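Local coordinates for protein 4-methyl-5(B-hydroxyethyl)-thiazole monophosphate biosynthesis enzyme (Vibrio cholerae O1 biovar El Tor, PDB 3OT1) that is of unknown function but belongs to the DJ-1 superfamily and may take part in thiazole monophosphate biosynthesis, at residues T31-R34 with Q38-M41. Residues are numbered along the deposited sequence; the frame is centred on the assembly and turned at random.
Sequences TLVR and QVTM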
ATOM      1  N   THR A  31       0.929  -8.080  -2.574  1.00  4.54           N
ATOM      2  CA  THR A  31       1.362  -8.406  -3.925  1.00  4.45           C
ATOM      3  C   THR A  31       1.950  -9.802  -4.002  1.00  4.46           C
ATOM      4  O   THR A  31       1.666 -10.562  -4.933  1.00  4.83           O
ATOM      5  CB  THR A  31       2.338  -7.336  -4.462  1.00  4.78           C
ATOM      6  OG1 THR A  31       1.693  -6.056  -4.416  1.00  5.83           O
ATOM      7  CG2 THR A  31       2.743  -7.600  -5.899  1.00  6.11           C
ATOM      8  N   LEU A  32       2.763 -10.170  -3.024  1.00  4.06           N
ATOM      9  CA  LEU A  32       3.328 -11.513  -3.035  1.00  4.20           C
ATOM     10  C   LEU A  32       2.275 -12.588  -2.804  1.00  4.06           C
ATOM     11  O   LEU A  32       2.366 -13.651  -3.420  1.00  5.10           O
ATOM     12  CB  LEU A  32       4.452 -11.606  -2.001  1.00  5.08           C
ATOM     13  CG  LEU A  32       5.695 -10.769  -2.290  1.00  7.49           C
ATOM     14  CD1 LEU A  32       6.610 -10.688  -1.068  1.00 10.46           C
ATOM     15  CD2 LEU A  32       6.420 -11.340  -3.489  1.00 13.47           C
ATOM     16  N   VAL A  33       1.280 -12.321  -1.963  1.00  4.42           N
ATOM     17  CA  VAL A  33       0.194 -13.265  -1.777  1.00  4.25           C
ATOM     18  C   VAL A  33      -0.606 -13.450  -3.083  1.00  4.62           C
ATOM     19  O   VAL A  33      -1.029 -14.560  -3.421  1.00  4.62           O
ATOM     20  CB  VAL A  33      -0.690 -12.848  -0.576  1.00  4.36           C
ATOM     21  CG1 VAL A  33      -1.960 -13.664  -0.547  1.00  5.28           C
ATOM     22  CG2 VAL A  33       0.098 -13.009   0.728  1.00  6.21           C
ATOM     23  N   ARG A  34      -0.791 -12.381  -3.835  1.00  4.20           N
ATOM     24  CA  ARG A  34      -1.447 -12.453  -5.120  1.00  4.54           C
ATOM     25  C   ARG A  34      -0.728 -13.371  -6.097  1.00  4.98           C
ATOM     26  O   ARG A  34      -1.339 -13.931  -7.013  1.00  5.51           O
ATOM     27  CB  ARG A  34      -1.602 -11.061  -5.755  1.00  4.47           C
ATOM     28  CG  ARG A  34      -2.657 -10.188  -5.072  1.00  4.62           C
ATOM     29  CD  ARG A  34      -2.555  -8.757  -5.550  1.00  5.80           C
ATOM     30  NE  ARG A  34      -3.633  -7.917  -5.035  1.00  4.65           N
ATOM     31  CZ  ARG A  34      -4.627  -7.382  -5.734  1.00  4.39           C
ATOM     32  NH1 ARG A  34      -4.727  -7.559  -7.040  1.00  5.33           N
ATOM     33  NH2 ARG A  34      -5.506  -6.633  -5.077  1.00  5.07           N
ATOM     34  N   GLN A  38       3.677 -17.875  -0.021  0.50  8.51           N
ATOM     35  CA  GLN A  38       3.349 -17.958   1.390  0.50  9.63           C
ATOM     36  C   GLN A  38       4.199 -16.940   2.126  0.50  8.71           C
ATOM     37  O   GLN A  38       5.417 -17.074   2.188  0.50  9.37           O
ATOM     38  CB  GLN A  38       3.634 -19.365   1.920  0.50 11.45           C
ATOM     39  CG  GLN A  38       2.704 -20.455   1.355  0.50 13.14           C
ATOM     40  CD  GLN A  38       1.255 -20.325   1.838  0.50 15.56           C
ATOM     41  OE1 GLN A  38       0.318 -20.203   1.036  0.50 19.20           O
ATOM     42  NE2 GLN A  38       1.070 -20.330   3.155  0.50 18.27           N
ATOM     43  N   VAL A  39       3.539 -15.938   2.687  1.00  7.83           N
ATOM     44  CA  VAL A  39       4.227 -14.780   3.268  1.00  7.48           C
ATOM     45  C   VAL A  39       4.030 -14.760   4.757  1.00  7.83           C
ATOM     46  O   VAL A  39       2.906 -14.794   5.252  1.00  9.62           O
ATOM     47  CB  VAL A  39       3.704 -13.464   2.656  1.00  7.42           C
ATOM     48  CG1 VAL A  39       4.464 -12.276   3.242  1.00  9.57           C
ATOM     49  CG2 VAL A  39       3.779 -13.495   1.110  1.00  8.37           C
ATOM     50  N   THR A  40       5.134 -14.707   5.489  1.00  6.68           N
ATOM     51  CA  THR A  40       5.144 -14.633   6.932  1.00  7.57           C
ATOM     52  C   THR A  40       5.614 -13.250   7.367  1.00  6.56           C
ATOM     53  O   THR A  40       6.745 -12.856   7.084  1.00  7.28           O
ATOM     54  CB  THR A  40       6.124 -15.656   7.499  1.00  7.58           C
ATOM     55  OG1 THR A  40       5.700 -16.952   7.093  1.00  9.56           O
ATOM     56  CG2 THR A  40       6.201 -15.590   9.012  1.00 10.18           C
HETATM   57  N   MSE A  41       4.774 -12.564   8.137  1.00  6.64           N
HETATM   58  CA  MSE A  41       5.134 -11.290   8.737  0.70  7.43           C
HETATM   59  C   MSE A  41       5.622 -11.673  10.130  1.00  7.11           C
HETATM   60  O   MSE A  41       4.951 -12.425  10.846  1.00  7.70           O
HETATM   61  CB  MSE A  41       3.920 -10.380   8.837  0.70  8.29           C
HETATM   62  CG  MSE A  41       3.294 -10.047   7.488  0.70  9.95           C
HETATM   63 SE   MSE A  41       1.727  -8.914   7.642  0.70 12.71          SE
HETATM   64  CE  MSE A  41       2.636  -7.413   8.375  0.70  7.89           C
TER
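Val39, near the start of strand 38-43, pushes one methyl group against two consecutive side chains of the C-terminal part of helix 22-34, a compact example of how a helix is seated on the strand that follows it. The methyl is CG2: it lies 3.7 Å from Leu32 CB, and the distance from Val39 CG2 to Val33 CG2 is the same. With CG1 trans to the backbone nitrogen (chi1 -178°), CG2 is left to face the helix, so a single branch does the touching. Leu32 offers its CB rather than the end of its chain; chi1 of -67° sets CG opposite its own carbonyl carbon, and the buried side chain goes on to meet Ile12 and Phe37. This is the inner side of the contact, and Val39 extends it by packing against Val14 of the neighbouring strand and Val29 one turn back on the helix.

The Val33 side packs equally closely but lies nearer the solvent. Here two branched side chains meet at a slant through their CG2 methyls. Val33 remains partly exposed, with a basic side chain of another chain packed against it, while Gln38, solvent-exposed, directs its CB away from the helix. Across the contact the interaction is apolar, whereas backbone bonds join Gln38 to Lys10 and Ile12, Thr40 to Ile12 and Val14, and, on the other edge of the strand, Met41 to Glu61. A three-residue connection links helix to strand, completing the beta-alpha-beta unit of strand 11-16, helix 22-34 and strand 38-43, part of the alpha/beta fold of the DJ-1/PfpI family.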